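PDB 4OOU: mannan endo-1,4-beta-mannosidase from Cryptopygus antarcticus, which hydrolyses internal beta-1,4-mannosidic linkages of mannans, galactomannans and glucomannans at random, releasing mainly short manno-oligosaccharides. Local coordinates for residues 42-47 against 67-72; 79-84 against 339-344; 145-150 against 215-220. One frame throughout, in Å; residues are numbered along the deposited sequence.

How the contacts relate
Contacts 1 and 2 are neighbours on one side of the TIM barrel, with centres 6 Å apart. They are joined through strand 35-43, which lies between strands 79-86 and 337-340: N43 of contact 1 meets T340 and F343 of contact 2 through its backbone. Contact 1 faces outward to helix 58-74, whereas contact 2 faces the barrel interior and holds the substrate-binding residues W83 and W341 and, in R81, a neighbour of the probable nucleophile E312. Contact 3 lies across the centre of the chain from contact 1, its nearest atoms about 17 Å away, and about 12 Å from those of contact 2. It carries further substrate-binding residues, W147 to S150.

Contact 1. Residues 42-47 against 67-72; sequences VNFAWR and DWINKV
F44 and W68 join strand 35-43 to helix 58-74 inside the first part of a beta-alpha-beta unit of the TIM barrel, whose returning strand is 79-86. Two aromatic rings form the centre of the contact. The six-membered ring of W68 stands with its edge against one face of F44 in a T-shaped (edge-to-face) pair, the centroids 5.4 Å apart and the planes at 66°. W68 CE3 is the atom over the phenyl face, 3.7 Å from F44 CD1. W68 and F343 form a second edge-to-face pair.

Apolar contacts extend from this pair along the helix. W68 CB approaches F44 CE1 to 3.5 Å, and the outer corner of the phenyl ring reaches the next residue, I69, whose CG2 lies close to the ring plane, 3.7 Å from F44 CZ. With CG anti to its carbonyl carbon (chi1 -76°), F44 extends to the helix although its CB does not point straight at it. Deeper in, V42 and V72 pass alongside each other in opposite directions, CG2 to CG2 at 4.1 Å, under cover of M360 on helix 353-361. A cis peptide bond joins F44 to A45, and further on R47 lays its aliphatic CA and CB by the far end of the indole.

The polar groups lie round this core. Within the helix, not across the contact, K71 NZ forms a salt bridge with D67 OD2 on the syn side of the carboxylate. The guanidinium of R47 bonds to N61 through NH1. W46 O, which accepts a hydrogen bond from N344 ND2, lies in the indole plane at the edge of W68, 3.2 Å from W68 CZ3.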
loop_
_atom_site.group_PDB
_atom_site.type_symbol
_atom_site.label_atom_id
_atom_site.label_comp_id
_atom_site.label_asym_id
_atom_site.label_seq_id
_atom_site.Cartn_x
_atom_site.Cartn_y
_atom_site.Cartn_z
ATOM N N VAL A 42 6.661 -0.137 9.335
ATOM C CA VAL A 42 7.413 0.708 8.415
ATOM C C VAL A 42 7.227 0.337 6.951
ATOM O O VAL A 42 6.804 -0.789 6.603
ATOM C CB VAL A 42 8.920 0.602 8.696
ATOM C CG1 VAL A 42 9.174 0.657 10.187
ATOM C CG2 VAL A 42 9.499 -0.689 8.158
ATOM N N ASN A 43 7.594 1.294 6.112
ATOM C CA ASN A 43 7.875 1.028 4.724
ATOM C C ASN A 43 9.354 0.688 4.589
ATOM O O ASN A 43 10.181 1.395 5.161
ATOM C CB ASN A 43 7.661 2.281 3.902
ATOM C CG ASN A 43 6.229 2.588 3.694
ATOM O OD1 ASN A 43 5.665 2.190 2.680
ATOM N ND2 ASN A 43 5.631 3.339 4.620
ATOM N N PHE A 44 9.701 -0.334 3.798
ATOM C CA PHE A 44 11.115 -0.615 3.581
ATOM C C PHE A 44 11.748 0.520 2.795
ATOM O O PHE A 44 12.776 1.081 3.252
ATOM C CB PHE A 44 11.403 -1.993 2.974
ATOM C CG PHE A 44 11.288 -3.151 3.960
ATOM C CD1 PHE A 44 11.420 -2.968 5.343
ATOM C CD2 PHE A 44 11.075 -4.451 3.492
ATOM C CE1 PHE A 44 11.314 -4.044 6.230
ATOM C CE2 PHE A 44 10.988 -5.527 4.375
ATOM C CZ PHE A 44 11.103 -5.316 5.745
ATOM N N ALA A 45 11.194 0.895 1.641
ATOM C CA ALA A 45 10.160 0.193 0.861
ATOM C C ALA A 45 10.850 -0.688 -0.175
ATOM O O ALA A 45 10.189 -1.388 -0.948
ATOM C CB ALA A 45 9.258 1.201 0.146
ATOM N N TRP A 46 12.181 -0.600 -0.221
ATOM C CA TRP A 46 12.990 -1.465 -1.063
ATOM C C TRP A 46 14.402 -1.538 -0.487
ATOM O O TRP A 46 14.727 -0.881 0.490
ATOM C CB TRP A 46 12.992 -0.945 -2.497
ATOM C CG TRP A 46 13.485 0.447 -2.598
ATOM C CD1 TRP A 46 14.789 0.847 -2.615
ATOM C CD2 TRP A 46 12.697 1.635 -2.655
ATOM N NE1 TRP A 46 14.863 2.212 -2.700
ATOM C CE2 TRP A 46 13.592 2.726 -2.730
ATOM C CE3 TRP A 46 11.317 1.892 -2.665
ATOM C CZ2 TRP A 46 13.156 4.064 -2.802
ATOM C CZ3 TRP A 46 10.882 3.233 -2.761
ATOM C CH2 TRP A 46 11.811 4.293 -2.832
ATOM N N ARG A 47 15.222 -2.388 -1.058
ATOM C CA ARG A 47 16.652 -2.372 -0.786
ATOM C C ARG A 47 17.286 -1.880 -2.090
ATOM O O ARG A 47 17.958 -0.858 -2.129
ATOM C CB ARG A 47 17.086 -3.784 -0.366
ATOM C CG ARG A 47 18.560 -4.120 -0.505
ATOM C CD ARG A 47 19.466 -3.205 0.291
ATOM N NE ARG A 47 20.813 -3.740 0.597
ATOM C CZ ARG A 47 21.562 -4.576 -0.154
ATOM N NH1 ARG A 47 21.183 -5.069 -1.350
ATOM N NH2 ARG A 47 22.745 -4.938 0.318
ATOM N N ASP A 67 16.736 -9.019 7.647
ATOM C CA ASP A 67 17.281 -8.330 8.815
ATOM C C ASP A 67 16.348 -7.232 9.271
ATOM O O ASP A 67 16.026 -7.098 10.462
ATOM C CB ASP A 67 18.607 -7.684 8.466
ATOM C CG ASP A 67 19.150 -6.896 9.602
ATOM O OD1 ASP A 67 19.339 -7.517 10.649
ATOM O OD2 ASP A 67 19.347 -5.665 9.478
ATOM N N TRP A 68 15.941 -6.431 8.289
ATOM C CA TRP A 68 14.935 -5.394 8.478
ATOM C C TRP A 68 13.623 -5.953 9.021
ATOM O O TRP A 68 13.022 -5.370 9.939
ATOM C CB TRP A 68 14.665 -4.649 7.171
ATOM C CG TRP A 68 15.850 -3.948 6.614
ATOM C CD1 TRP A 68 17.092 -3.868 7.158
ATOM C CD2 TRP A 68 15.899 -3.212 5.394
ATOM N NE1 TRP A 68 17.929 -3.139 6.332
ATOM C CE2 TRP A 68 17.215 -2.722 5.248
ATOM C CE3 TRP A 68 14.960 -2.928 4.402
ATOM C CZ2 TRP A 68 17.605 -1.956 4.167
ATOM C CZ3 TRP A 68 15.345 -2.184 3.324
ATOM C CH2 TRP A 68 16.658 -1.693 3.211
ATOM N N ILE A 69 13.164 -7.086 8.499
ATOM C CA ILE A 69 11.956 -7.631 9.126
ATOM C C ILE A 69 12.309 -8.023 10.620
ATOM O O ILE A 69 11.549 -7.703 11.538
ATOM C CB ILE A 69 11.076 -8.677 8.305
ATOM C CG1 ILE A 69 11.042 -9.981 9.024
ATOM C CG2 ILE A 69 11.333 -8.896 6.820
ATOM C CD1 ILE A 69 10.023 -9.862 10.121
ATOM N N ASN A 70 13.483 -8.598 10.886
ATOM C CA ASN A 70 13.909 -8.842 12.296
ATOM C C ASN A 70 13.872 -7.610 13.160
ATOM O O ASN A 70 13.443 -7.636 14.323
ATOM C CB ASN A 70 15.331 -9.423 12.401
ATOM C CG ASN A 70 15.503 -10.747 11.661
ATOM O OD1 ASN A 70 16.639 -11.153 11.366
ATOM N ND2 ASN A 70 14.387 -11.436 11.353
ATOM N N LYS A 71 14.326 -6.504 12.583
ATOM C CA LYS A 71 14.343 -5.212 13.299
ATOM C C LYS A 71 12.924 -4.755 13.658
ATOM O O LYS A 71 12.687 -4.137 14.693
ATOM C CB LYS A 71 15.138 -4.160 12.493
ATOM C CG LYS A 71 16.634 -4.378 12.637
ATOM C CD LYS A 71 17.490 -3.363 11.878
ATOM C CE LYS A 71 18.959 -3.413 12.315
ATOM N NZ LYS A 71 19.643 -4.638 11.835
ATOM N N VAL A 72 11.961 -5.121 12.830
ATOM C CA VAL A 72 10.567 -4.807 13.128
ATOM C C VAL A 72 10.052 -5.659 14.304
ATOM O O VAL A 72 9.636 -5.069 15.285
ATOM C CB VAL A 72 9.689 -4.858 11.838
ATOM C CG1 VAL A 72 8.200 -4.841 12.139
ATOM C CG2 VAL A 72 10.069 -3.709 10.914
#

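Contact 2. Residues 79-84 against 339-344; sequences TARVWV and LTWQFN
L339, W341 and R81 carry most of this buried contact, which brings together, inside the TIM barrel, side chains from strand 79-86 and from strand 337-340 and the residues just after it. L339 spreads its two methyls along strand 79-86: the side chains of L339 and T79 cross at about a right angle, L339 CD1 4.0 Å from T79 CG2, while CD2 of L339 meets the root of the arginine, 4.0 Å from R81 CB. The join here is wholly apolar.

Two residues on, W341 has CG anti to the backbone N (chi1 -177°), which swings the indole across to R81 and W83. Its outer corner does the touching. W341 CZ3 lies 4.0 Å from R81 NH1, near the plane of each group at the edge, although the guanidinium and ring planes are 62° apart. W341 CH2 comes within 3.8 Å of W83 CZ2, where the two indoles meet obliquely. Both tryptophans bind substrate, and W341 is about 3 Å at the nearest atoms from a bound Tris molecule.

R81 runs straight out from CG to NE and delivers its guanidinium into a cluster of acceptors: NH2 forms a salt bridge with E177 and a hydrogen bond with N180, and NH1 forms a salt bridge with E312 and a hydrogen bond with N43 OD1. These four partners fix the position of the guanidinium beside E312, the probable nucleophile.

Strand 35-43 lies between these two strands in the sheet, parallel to both. Strands 126-133 and 308-313 flank the pair, touching T79 and W83 on one side and L339 and W341 on the other.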
loop_
_atom_site.group_PDB
_atom_site.type_symbol
_atom_site.label_atom_id
_atom_site.label_comp_id
_atom_site.label_asym_id
_atom_site.label_seq_id
_atom_site.Cartn_x
_atom_site.Cartn_y
_atom_site.Cartn_z
ATOM N N THR A 79 4.212 -4.973 10.742
ATOM C CA THR A 79 3.895 -4.795 9.346
ATOM C C THR A 79 5.059 -4.146 8.616
ATOM O O THR A 79 5.699 -3.252 9.136
ATOM C CB THR A 79 2.625 -3.920 9.196
ATOM O OG1 THR A 79 1.488 -4.650 9.656
ATOM C CG2 THR A 79 2.375 -3.512 7.741
ATOM N N ALA A 80 5.296 -4.605 7.394
ATOM C CA ALA A 80 6.214 -3.957 6.470
ATOM C C ALA A 80 5.553 -3.794 5.099
ATOM O O ALA A 80 4.992 -4.745 4.559
ATOM C CB ALA A 80 7.488 -4.771 6.339
ATOM N N ARG A 81 5.605 -2.580 4.554
ATOM C CA ARG A 81 5.132 -2.302 3.193
ATOM C C ARG A 81 6.374 -2.319 2.278
ATOM O O ARG A 81 7.403 -1.651 2.551
ATOM C CB ARG A 81 4.446 -0.953 3.162
ATOM C CG ARG A 81 3.734 -0.540 1.884
ATOM C CD ARG A 81 3.176 0.855 2.078
ATOM N NE ARG A 81 2.486 1.379 0.917
ATOM C CZ ARG A 81 2.853 2.439 0.201
ATOM N NH1 ARG A 81 3.965 3.131 0.490
ATOM N NH2 ARG A 81 2.085 2.831 -0.808
ATOM N N VAL A 82 6.283 -3.111 1.208
ATOM C CA VAL A 82 7.438 -3.351 0.373
ATOM C C VAL A 82 7.025 -3.457 -1.079
ATOM O O VAL A 82 6.017 -4.059 -1.394
ATOM C CB VAL A 82 8.193 -4.608 0.841
ATOM C CG1 VAL A 82 7.250 -5.772 1.003
ATOM C CG2 VAL A 82 9.340 -4.955 -0.114
ATOM N N TRP A 83 7.829 -2.839 -1.944
ATOM C CA TRP A 83 7.479 -2.562 -3.326
ATOM C C TRP A 83 7.986 -3.676 -4.252
ATOM O O TRP A 83 9.070 -4.217 -4.032
ATOM C CB TRP A 83 8.080 -1.211 -3.720
ATOM C CG TRP A 83 7.422 0.008 -3.104
ATOM C CD1 TRP A 83 6.738 0.087 -1.921
ATOM C CD2 TRP A 83 7.413 1.322 -3.645
ATOM N NE1 TRP A 83 6.285 1.356 -1.720
ATOM C CE2 TRP A 83 6.693 2.134 -2.760
ATOM C CE3 TRP A 83 7.936 1.887 -4.803
ATOM C CZ2 TRP A 83 6.476 3.467 -3.000
ATOM C CZ3 TRP A 83 7.721 3.210 -5.046
ATOM C CH2 TRP A 83 7.002 3.991 -4.154
ATOM N N VAL A 84 7.198 -4.006 -5.282
ATOM C CA VAL A 84 7.497 -5.134 -6.190
ATOM C C VAL A 84 7.805 -4.758 -7.659
ATOM O O VAL A 84 8.983 -4.671 -8.039
ATOM C CB VAL A 84 6.406 -6.240 -6.130
ATOM C CG1 VAL A 84 6.923 -7.519 -6.802
ATOM C CG2 VAL A 84 6.028 -6.532 -4.685
ATOM N N LEU A 339 2.606 3.762 9.366
ATOM C CA LEU A 339 3.807 3.185 8.740
ATOM C C LEU A 339 4.766 4.277 8.354
ATOM O O LEU A 339 4.403 5.170 7.590
ATOM C CB LEU A 339 3.410 2.418 7.463
ATOM C CG LEU A 339 3.181 0.904 7.453
ATOM C CD1 LEU A 339 2.512 0.409 8.705
ATOM C CD2 LEU A 339 2.348 0.531 6.254
ATOM N N THR A 340 5.989 4.195 8.851
ATOM C CA THR A 340 6.978 5.248 8.632
ATOM C C THR A 340 7.591 5.091 7.266
ATOM O O THR A 340 7.482 4.031 6.653
ATOM C CB THR A 340 8.104 5.230 9.706
ATOM O OG1 THR A 340 8.636 3.892 9.851
ATOM C CG2 THR A 340 7.564 5.703 11.055
ATOM N N TRP A 341 8.215 6.159 6.799
ATOM C CA TRP A 341 8.954 6.142 5.563
ATOM C C TRP A 341 10.407 6.611 5.843
ATOM O O TRP A 341 10.567 7.669 6.411
ATOM C CB TRP A 341 8.294 7.080 4.536
ATOM C CG TRP A 341 9.005 7.021 3.223
ATOM C CD1 TRP A 341 10.089 7.745 2.863
ATOM C CD2 TRP A 341 8.731 6.134 2.126
ATOM N NE1 TRP A 341 10.521 7.368 1.614
ATOM C CE2 TRP A 341 9.695 6.387 1.137
ATOM C CE3 TRP A 341 7.755 5.167 1.881
ATOM C CZ2 TRP A 341 9.708 5.715 -0.082
ATOM C CZ3 TRP A 341 7.774 4.491 0.681
ATOM C CH2 TRP A 341 8.742 4.771 -0.293
ATOM N N GLN A 342 11.455 5.840 5.509
ATOM C CA GLN A 342 11.382 4.399 5.138
ATOM C C GLN A 342 12.659 3.769 5.662
ATOM O O GLN A 342 13.632 4.486 5.968
ATOM C CB GLN A 342 11.324 4.208 3.630
ATOM C CG GLN A 342 12.641 4.560 2.948
ATOM C CD GLN A 342 12.601 4.564 1.431
ATOM O OE1 GLN A 342 13.239 5.409 0.786
ATOM N NE2 GLN A 342 11.884 3.609 0.847
ATOM N N PHE A 343 12.695 2.450 5.731
ATOM C CA PHE A 343 13.730 1.796 6.532
ATOM C C PHE A 343 15.126 1.926 5.929
ATOM O O PHE A 343 16.108 2.139 6.651
ATOM C CB PHE A 343 13.395 0.334 6.790
ATOM C CG PHE A 343 13.677 -0.093 8.190
ATOM C CD1 PHE A 343 13.030 0.528 9.254
ATOM C CD2 PHE A 343 14.603 -1.110 8.461
ATOM C CE1 PHE A 343 13.292 0.136 10.560
ATOM C CE2 PHE A 343 14.871 -1.502 9.763
ATOM C CZ PHE A 343 14.221 -0.870 10.815
ATOM N N ASN A 344 15.230 1.835 4.613
ATOM C CA ASN A 344 16.538 2.022 3.974
ATOM C C ASN A 344 17.122 3.462 4.077
ATOM O O ASN A 344 18.240 3.700 3.607
ATOM C CB ASN A 344 16.452 1.607 2.522
ATOM C CG ASN A 344 15.679 2.586 1.701
ATOM O OD1 ASN A 344 15.715 3.787 1.972
ATOM N ND2 ASN A 344 14.988 2.092 0.678
#

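Contact 3. Residues 145-150 against 215-220; sequences LFWDES and MKQILK
W147 lies over the side chain of Q217, one indole face covering the methylene CG. This is a CH-pi contact: Q217 CG sits 4.0 Å from the centroid of the six-membered ring, 20° off the ring normal, and the ring atom nearest to Q217 CG is W147 CZ3, at 3.7 Å. Q217 bends at its second torsion, which helps bring the amide alongside the same ring; amide and indole planes are only 6° apart.

The preceding residue, F146, turns its ring edge to the helix backbone, with F146 CE2 4.0 Å from I218 CA; the same ring stacks with F213. F146 O packs against the root of the glutamine, 3.7 Å from Q217 CB.

Beyond W147 the chain enters helix 149-167. D148 is its N-cap, and D148 OD1 accepts a 2.6 Å bond from S150 OG, a weak one from S150 N and another from K151 N. The first turn sends E149 across to K220, forming a salt bridge of 2.8 Å between E149 OE2 and K220 NZ. The amine meets OE2 on the anti side, 27° out of the carboxylate plane.

W147, D148, E149 and S150 all bind substrate. The W147 face, the F146 edge and the E149-K220 ion pair join this substrate-binding segment to helix 215-232, and the nearby ammonium would be expected to stabilise E149 as a carboxylate.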
loop_
_atom_site.group_PDB
_atom_site.type_symbol
_atom_site.label_atom_id
_atom_site.label_comp_id
_atom_site.label_asym_id
_atom_site.label_seq_id
_atom_site.Cartn_x
_atom_site.Cartn_y
_atom_site.Cartn_z
ATOM N N LEU A 145 -0.262 -0.159 -19.912
ATOM C CA LEU A 145 -1.223 -0.978 -19.168
ATOM C C LEU A 145 -2.476 -0.168 -18.785
ATOM O O LEU A 145 -3.571 -0.716 -18.696
ATOM C CB LEU A 145 -0.568 -1.594 -17.927
ATOM C CG LEU A 145 0.032 -3.006 -18.028
ATOM C CD1 LEU A 145 0.531 -3.401 -19.416
ATOM C CD2 LEU A 145 1.145 -3.155 -16.997
ATOM N N PHE A 146 -2.302 1.129 -18.560
ATOM C CA PHE A 146 -3.427 2.037 -18.312
ATOM C C PHE A 146 -4.356 2.256 -19.496
ATOM O O PHE A 146 -5.516 2.574 -19.293
ATOM C CB PHE A 146 -2.922 3.391 -17.833
ATOM C CG PHE A 146 -2.394 3.344 -16.453
ATOM C CD1 PHE A 146 -1.070 3.081 -16.220
ATOM C CD2 PHE A 146 -3.247 3.457 -15.381
ATOM C CE1 PHE A 146 -0.585 2.992 -14.930
ATOM C CE2 PHE A 146 -2.776 3.379 -14.085
ATOM C CZ PHE A 146 -1.439 3.151 -13.858
ATOM N N TRP A 147 -3.864 2.099 -20.721
ATOM C CA TRP A 147 -4.685 2.376 -21.880
ATOM C C TRP A 147 -5.185 1.130 -22.651
ATOM O O TRP A 147 -6.325 1.121 -23.125
ATOM C CB TRP A 147 -3.926 3.296 -22.794
ATOM C CG TRP A 147 -3.549 4.616 -22.195
ATOM C CD1 TRP A 147 -2.362 4.931 -21.632
ATOM C CD2 TRP A 147 -4.348 5.805 -22.136
ATOM N NE1 TRP A 147 -2.355 6.249 -21.221
ATOM C CE2 TRP A 147 -3.562 6.809 -21.529
ATOM C CE3 TRP A 147 -5.656 6.124 -22.547
ATOM C CZ2 TRP A 147 -4.031 8.105 -21.307
ATOM C CZ3 TRP A 147 -6.131 7.416 -22.325
ATOM C CH2 TRP A 147 -5.312 8.397 -21.716
ATOM N N ASP A 148 -4.361 0.081 -22.736
ATOM C CA ASP A 148 -4.612 -1.077 -23.617
ATOM C C ASP A 148 -5.235 -2.276 -22.896
ATOM O O ASP A 148 -4.540 -3.045 -22.226
ATOM C CB ASP A 148 -3.290 -1.493 -24.270
ATOM C CG ASP A 148 -3.463 -2.407 -25.468
ATOM O OD1 ASP A 148 -4.224 -3.402 -25.427
ATOM O OD2 ASP A 148 -2.775 -2.138 -26.459
ATOM N N GLU A 149 -6.537 -2.464 -23.086
ATOM C CA GLU A 149 -7.258 -3.545 -22.434
ATOM C C GLU A 149 -6.615 -4.915 -22.645
ATOM O O GLU A 149 -6.646 -5.737 -21.738
ATOM C CB GLU A 149 -8.715 -3.596 -22.901
ATOM C CG GLU A 149 -9.513 -2.320 -22.656
ATOM C CD GLU A 149 -11.021 -2.519 -22.708
ATOM O OE1 GLU A 149 -11.507 -3.643 -23.028
ATOM O OE2 GLU A 149 -11.728 -1.522 -22.415
ATOM N N SER A 150 -6.042 -5.184 -23.820
ATOM C CA SER A 150 -5.435 -6.524 -24.087
ATOM C C SER A 150 -4.105 -6.699 -23.365
ATOM O O SER A 150 -3.796 -7.792 -22.862
ATOM C CB SER A 150 -5.262 -6.807 -25.596
ATOM O OG SER A 150 -4.431 -5.844 -26.235
ATOM N N MET A 215 -7.975 10.320 -14.391
ATOM C CA MET A 215 -8.540 9.545 -13.310
ATOM C C MET A 215 -9.299 8.357 -13.844
ATOM O O MET A 215 -9.235 7.274 -13.261
ATOM C CB MET A 215 -9.476 10.384 -12.471
ATOM C CG MET A 215 -9.783 9.762 -11.129
ATOM S SD MET A 215 -8.408 9.984 -10.013
ATOM C CE MET A 215 -8.281 8.288 -9.481
ATOM N N LYS A 216 -10.017 8.541 -14.947
ATOM C CA LYS A 216 -10.791 7.436 -15.479
ATOM C C LYS A 216 -9.907 6.218 -15.759
ATOM O O LYS A 216 -10.266 5.105 -15.392
ATOM C CB LYS A 216 -11.581 7.813 -16.741
ATOM C CG LYS A 216 -12.350 6.600 -17.284
ATOM C CD LYS A 216 -13.430 6.911 -18.307
ATOM C CE LYS A 216 -14.298 5.675 -18.468
ATOM N NZ LYS A 216 -15.275 5.827 -19.569
ATOM N N GLN A 217 -8.772 6.416 -16.421
ATOM C CA GLN A 217 -7.898 5.280 -16.727
ATOM C C GLN A 217 -7.271 4.739 -15.466
ATOM O O GLN A 217 -7.265 3.513 -15.252
ATOM C CB GLN A 217 -6.829 5.629 -17.747
ATOM C CG GLN A 217 -7.400 6.078 -19.084
ATOM C CD GLN A 217 -8.367 5.072 -19.655
ATOM O OE1 GLN A 217 -8.010 3.916 -19.912
ATOM N NE2 GLN A 217 -9.618 5.499 -19.844
ATOM N N ILE A 218 -6.787 5.633 -14.605
ATOM C CA ILE A 218 -6.301 5.196 -13.283
ATOM C C ILE A 218 -7.277 4.233 -12.611
ATOM O O ILE A 218 -6.893 3.125 -12.252
ATOM C CB ILE A 218 -6.027 6.354 -12.295
ATOM C CG1 ILE A 218 -4.807 7.184 -12.751
ATOM C CG2 ILE A 218 -5.824 5.780 -10.890
ATOM C CD1 ILE A 218 -4.518 8.412 -11.927
ATOM N N LEU A 219 -8.527 4.669 -12.454
ATOM C CA LEU A 219 -9.551 3.911 -11.709
ATOM C C LEU A 219 -9.977 2.645 -12.408
ATOM O O LEU A 219 -10.274 1.655 -11.738
ATOM C CB LEU A 219 -10.810 4.772 -11.450
ATOM C CG LEU A 219 -10.606 5.965 -10.513
ATOM C CD1 LEU A 219 -11.849 6.830 -10.467
ATOM C CD2 LEU A 219 -10.230 5.469 -9.124
ATOM N N LYS A 220 -10.034 2.692 -13.739
ATOM C CA LYS A 220 -10.338 1.516 -14.536
ATOM C C LYS A 220 -9.203 0.503 -14.353
ATOM O O LYS A 220 -9.412 -0.709 -14.139
ATOM C CB LYS A 220 -10.442 1.902 -16.004
ATOM C CG LYS A 220 -10.879 0.746 -16.896
ATOM C CD LYS A 220 -10.219 0.787 -18.265
ATOM C CE LYS A 220 -11.056 0.035 -19.268
ATOM N NZ LYS A 220 -10.456 0.193 -20.602
#